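Local structure of nitroreductase (Bacteroides fragilis NCTC 9343, 3EK3) at residues Ala40-Gly43 and Met44-Glu47; Ala116-Asn119 and Met120-Ala124. The protein binds flavin mononucleotide and is probably an oxidoreductase of the nitroreductase family that works with NAD or NADP. One frame throughout, in Å; residues are numbered along the deposited sequence.

How the interactions relate
Along the chain the two interactions come in series, their centres about 16 Å apart. Interaction 1 lies in the loop from helix 27-38 to the edge strand 50-54. Interaction 2 lies within helix 109-126, which packs on strands 130-134 and 160-168 of the antiparallel sheet. They meet where A40 leans on the helix: A40 CB is 3.3 Å from A116 N, while N119 ND2, beside A40, bonds to A36 O. Both also face the second subunit, where P41 packs on E118 of that chain. Loop 40-47 also lines an FMN that takes hydrogen bonds from residues of the partner, so the cofactor site is shared across the dimer.

Interaction 1. Residues Ala40-Gly43 and Met44-Glu47. With FMN (flavin mononucleotide), chain B.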
loop_
_atom_site.group_PDB
_atom_site.type_symbol
_atom_site.label_atom_id
_atom_site.label_comp_id
_atom_site.label_asym_id
_atom_site.label_seq_id
_atom_site.Cartn_x
_atom_site.Cartn_y
_atom_site.Cartn_z
ATOM N N ALA A 40 0.806 -9.898 -0.850
ATOM C CA ALA A 40 1.085 -8.689 -0.096
ATOM C C ALA A 40 1.142 -8.953 1.424
ATOM O O ALA A 40 0.513 -9.885 1.959
ATOM C CB ALA A 40 0.009 -7.556 -0.405
ATOM N N PRO A 41 1.898 -8.120 2.132
ATOM C CA PRO A 41 1.938 -8.255 3.559
ATOM C C PRO A 41 0.585 -7.804 4.094
ATOM O O PRO A 41 -0.065 -6.958 3.460
ATOM C CB PRO A 41 3.021 -7.251 3.991
ATOM C CG PRO A 41 3.083 -6.227 2.879
ATOM C CD PRO A 41 2.754 -7.023 1.621
ATOM N N SER A 42 0.171 -8.406 5.193
ATOM C CA SER A 42 -1.017 -7.935 5.952
ATOM C C SER A 42 -0.737 -7.963 7.414
ATOM O O SER A 42 -0.021 -8.828 7.925
ATOM C CB SER A 42 -2.271 -8.767 5.624
ATOM O OG SER A 42 -2.181 -10.115 6.078
ATOM N N GLY A 43 -1.353 -7.025 8.152
ATOM C CA GLY A 43 -1.112 -6.929 9.568
ATOM C C GLY A 43 -1.495 -8.225 10.224
ATOM O O GLY A 43 -2.590 -8.755 9.954
HETATM N N MSE A 44 -0.589 -8.741 11.060
HETATM C CA MSE A 44 -0.800 -10.005 11.818
HETATM C C MSE A 44 -1.012 -11.227 10.925
HETATM O O MSE A 44 -1.490 -12.279 11.387
HETATM C CB MSE A 44 -1.981 -9.838 12.787
HETATM C CG MSE A 44 -1.742 -8.762 13.831
HETATM SE SE MSE A 44 -0.415 -9.328 15.128
HETATM C CE MSE A 44 -1.330 -10.873 15.779
ATOM N N HIS A 45 -0.636 -11.112 9.643
ATOM C CA HIS A 45 -0.969 -12.111 8.636
ATOM C C HIS A 45 -2.470 -12.467 8.705
ATOM O O HIS A 45 -2.859 -13.603 8.488
ATOM C CB HIS A 45 -0.066 -13.344 8.800
ATOM C CG HIS A 45 -0.122 -14.292 7.648
ATOM N ND1 HIS A 45 -0.088 -13.866 6.341
ATOM C CD2 HIS A 45 -0.308 -15.638 7.606
ATOM C CE1 HIS A 45 -0.196 -14.918 5.541
ATOM N NE2 HIS A 45 -0.337 -15.998 6.284
ATOM N N TYR A 46 -3.332 -11.501 9.001
ATOM C CA TYR A 46 -4.760 -11.831 9.055
ATOM C C TYR A 46 -5.364 -12.233 7.703
ATOM O O TYR A 46 -6.315 -13.014 7.687
ATOM C CB TYR A 46 -5.572 -10.719 9.689
ATOM C CG TYR A 46 -5.405 -10.555 11.166
ATOM C CD1 TYR A 46 -5.165 -11.645 11.990
ATOM C CD2 TYR A 46 -5.592 -9.311 11.764
ATOM C CE1 TYR A 46 -5.048 -11.498 13.327
ATOM C CE2 TYR A 46 -5.496 -9.152 13.144
ATOM C CZ TYR A 46 -5.215 -10.250 13.911
ATOM O OH TYR A 46 -5.117 -10.131 15.270
ATOM N N GLU A 47 -4.859 -11.700 6.587
ATOM C CA GLU A 47 -5.430 -11.991 5.259
ATOM C C GLU A 47 -6.960 -11.916 5.236
ATOM O O GLU A 47 -7.621 -12.806 4.672
ATOM C CB GLU A 47 -5.033 -13.383 4.784
ATOM C CG GLU A 47 -3.579 -13.575 4.567
ATOM C CD GLU A 47 -3.222 -14.988 4.157
ATOM O OE1 GLU A 47 -3.254 -15.890 5.027
ATOM O OE2 GLU A 47 -2.861 -15.180 2.965
HETATM N N1 FMN B . 5.463 -7.057 11.330
HETATM C C2 FMN B . 6.129 -6.764 12.498
HETATM O O2 FMN B . 7.042 -7.494 12.897
HETATM N N3 FMN B . 5.782 -5.682 13.278
HETATM C C4 FMN B . 4.760 -4.882 12.896
HETATM O O4 FMN B . 4.629 -3.806 13.502
HETATM C C4A FMN B . 4.089 -5.163 11.698
HETATM N N5 FMN B . 3.064 -4.351 11.285
HETATM C C5A FMN B . 2.399 -4.575 10.096
HETATM C C6 FMN B . 1.389 -3.699 9.697
HETATM C C7 FMN B . 0.727 -3.880 8.484
HETATM C C7M FMN B . -0.228 -2.813 7.949
HETATM C C8 FMN B . 1.120 -4.937 7.653
HETATM C C8M FMN B . 0.771 -4.877 6.185
HETATM C C9 FMN B . 2.136 -5.809 8.057
HETATM C C9A FMN B . 2.790 -5.639 9.273
HETATM N N10 FMN B . 3.804 -6.507 9.714
HETATM C C10 FMN B . 4.469 -6.241 10.887
HETATM C "C1'" FMN B . 4.263 -7.662 8.857
HETATM C "C2'" FMN B . 3.213 -8.778 8.857
HETATM O "O2'" FMN B . 3.246 -9.478 10.089
HETATM C "C3'" FMN B . 3.564 -9.737 7.732
HETATM O "O3'" FMN B . 3.333 -9.071 6.510
HETATM C "C4'" FMN B . 2.694 -11.010 7.746
HETATM O "O4'" FMN B . 3.000 -11.806 8.884
HETATM C "C5'" FMN B . 2.914 -11.833 6.479
HETATM O "O5'" FMN B . 4.264 -12.273 6.407
HETATM P P FMN B . 5.217 -11.934 5.140
HETATM O O1P FMN B . 4.483 -12.310 3.912
HETATM O O2P FMN B . 6.572 -12.630 5.364
HETATM O O3P FMN B . 5.384 -10.438 5.059
HETATM O O HOH W 1 -0.183 -11.551 4.896
#
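S42 directs its hydroxyl forward to the segment 44-47, and OG accepts the N-H of E47 at 3.2 Å. Its first torsion (67°) sets OG between the backbone N and the carbonyl carbon, the position from which it reaches both this amide and water 1. The water lies in the plane of the H45 ring at its edge, 2.7 Å from ND1, and so bridges hydroxyl and imidazole. H45 holds its ring anti to its own N (chi1 -167°), alongside the ribityl chain of FMN: CB is 3.4 Å from FMN O4', and ND1 packs near C5'. The backbone makes two overlapping turns. H45 N bonds to S42 O at 2.9 Å in a type II turn with G43 and M44 at its corner, and Y46 N bonds to G43 O at 3.0 Å, each donor standing above the carbonyl plane. The second turn brings Y46 round so that CB of selenomethionine M44 sits 3.4 Å above the centre of one ring face. On the flavin side, G43 N comes within 3.3 Å of FMN C8, although its hydrogen bond goes to D112 of helix 109-126, and P41 CB packs against O3'. FMN is also hydrogen-bonded by R14, R15, S16 and R18 of the second subunit, and E47 OE2 accepts K182 N there too. Chemically, then, the loop offers the cofactor carbon surfaces and backbone, while its bend is held by S42 O, G43 O and the S42 hydroxyl, the last gripped by one amide and by the water that steadies the imidazole.

Interaction 2. Residues Ala116-Asn119 and Met120-Ala124; sequences AIEN and MFLAA
I117 and F121, one turn apart on helix 109-126, lie side by side and point the same way in the interior of the protein. Five consecutive i to i+4 bonds carry the alpha-helix through here, among them F121 N to I117 O at 2.9 Å. From the backbone outward, F121 CB rests on E118 O, and CG is 3.5 Å from I117 O. The first torsion (chi1 -67°) lays the ring back along the helix toward the preceding turn. There CE2 and CZ slip beneath I117 CG2, CZ at 3.3 Å, in a CH-pi contact: the methyl stands 3.7 Å from the ring centroid, over one face but offset toward the rim. Beyond the helix the ring packs on V165, S131 and W133 of the sheet and on R14, an FMN-binding residue. At the edge of the ring lies E118, whose carboxylate plane stands 86° from the ring plane. E118 OE1, buried with no polar partner in the model, abuts the ring edge at F121 CD2, 3.4 Å away.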
loop_
_atom_site.group_PDB
_atom_site.type_symbol
_atom_site.label_atom_id
_atom_site.label_comp_id
_atom_site.label_asym_id
_atom_site.label_seq_id
_atom_site.Cartn_x
_atom_site.Cartn_y
_atom_site.Cartn_z
ATOM N N ALA A 116 -1.666 -4.773 -1.209
ATOM C CA ALA A 116 -2.177 -5.726 -2.196
ATOM C C ALA A 116 -2.319 -5.024 -3.553
ATOM O O ALA A 116 -1.891 -5.529 -4.601
ATOM C CB ALA A 116 -3.551 -6.304 -1.712
ATOM N N ILE A 117 -2.905 -3.838 -3.521
ATOM C CA ILE A 117 -3.180 -3.073 -4.723
ATOM C C ILE A 117 -1.865 -2.722 -5.416
ATOM O O ILE A 117 -1.732 -2.919 -6.639
ATOM C CB ILE A 117 -4.019 -1.833 -4.431
ATOM C CG1 ILE A 117 -5.469 -2.253 -4.162
ATOM C CG2 ILE A 117 -3.969 -0.859 -5.620
ATOM C CD1 ILE A 117 -6.326 -1.169 -3.546
ATOM N N GLU A 118 -0.881 -2.233 -4.656
ATOM C CA GLU A 118 0.409 -1.884 -5.239
ATOM C C GLU A 118 1.061 -3.092 -5.900
ATOM O O GLU A 118 1.555 -2.957 -7.011
ATOM C CB GLU A 118 1.319 -1.204 -4.223
ATOM C CG GLU A 118 2.636 -0.616 -4.743
ATOM C CD GLU A 118 2.461 0.463 -5.804
ATOM O OE1 GLU A 118 1.356 0.955 -5.944
ATOM O OE2 GLU A 118 3.426 0.817 -6.540
ATOM N N ASN A 119 1.023 -4.253 -5.261
ATOM C CA ASN A 119 1.507 -5.488 -5.915
ATOM C C ASN A 119 0.832 -5.754 -7.271
ATOM O O ASN A 119 1.476 -6.117 -8.247
ATOM C CB ASN A 119 1.314 -6.702 -4.975
ATOM C CG ASN A 119 2.395 -6.799 -3.931
ATOM O OD1 ASN A 119 3.276 -5.926 -3.848
ATOM N ND2 ASN A 119 2.354 -7.879 -3.129
HETATM N N MSE A 120 -0.480 -5.610 -7.299
HETATM C CA MSE A 120 -1.273 -5.842 -8.497
HETATM C C MSE A 120 -0.877 -4.890 -9.623
HETATM O O MSE A 120 -0.678 -5.333 -10.764
HETATM C CB MSE A 120 -2.757 -5.679 -8.164
HETATM C CG MSE A 120 -3.299 -6.810 -7.363
HETATM SE SE MSE A 120 -5.273 -6.727 -7.346
HETATM C CE MSE A 120 -5.568 -7.889 -5.821
ATOM N N PHE A 121 -0.703 -3.602 -9.298
ATOM C CA PHE A 121 -0.228 -2.596 -10.277
ATOM C C PHE A 121 1.099 -3.020 -10.894
ATOM O O PHE A 121 1.309 -2.973 -12.110
ATOM C CB PHE A 121 -0.000 -1.223 -9.662
ATOM C CG PHE A 121 -1.263 -0.496 -9.184
ATOM C CD1 PHE A 121 -2.538 -0.701 -9.758
ATOM C CD2 PHE A 121 -1.135 0.481 -8.208
ATOM C CE1 PHE A 121 -3.661 0.029 -9.288
ATOM C CE2 PHE A 121 -2.237 1.227 -7.752
ATOM C CZ PHE A 121 -3.503 0.988 -8.303
ATOM N N LEU A 122 2.018 -3.414 -10.008
ATOM C CA LEU A 122 3.357 -3.802 -10.435
ATOM C C LEU A 122 3.358 -5.107 -11.232
ATOM O O LEU A 122 4.003 -5.221 -12.278
ATOM C CB LEU A 122 4.279 -3.869 -9.216
ATOM C CG LEU A 122 4.530 -2.527 -8.515
ATOM C CD1 LEU A 122 5.377 -2.700 -7.217
ATOM C CD2 LEU A 122 5.169 -1.475 -9.440
ATOM N N ALA A 123 2.591 -6.078 -10.758
ATOM C CA ALA A 123 2.367 -7.308 -11.499
ATOM C C ALA A 123 1.814 -6.969 -12.904
ATOM O O ALA A 123 2.284 -7.493 -13.906
ATOM C CB ALA A 123 1.409 -8.196 -10.730
ATOM N N ALA A 124 0.796 -6.119 -12.955
ATOM C CA ALA A 124 0.173 -5.742 -14.228
ATOM C C ALA A 124 1.189 -5.078 -15.134
ATOM O O ALA A 124 1.317 -5.437 -16.299
ATOM C CB ALA A 124 -1.001 -4.828 -13.990
#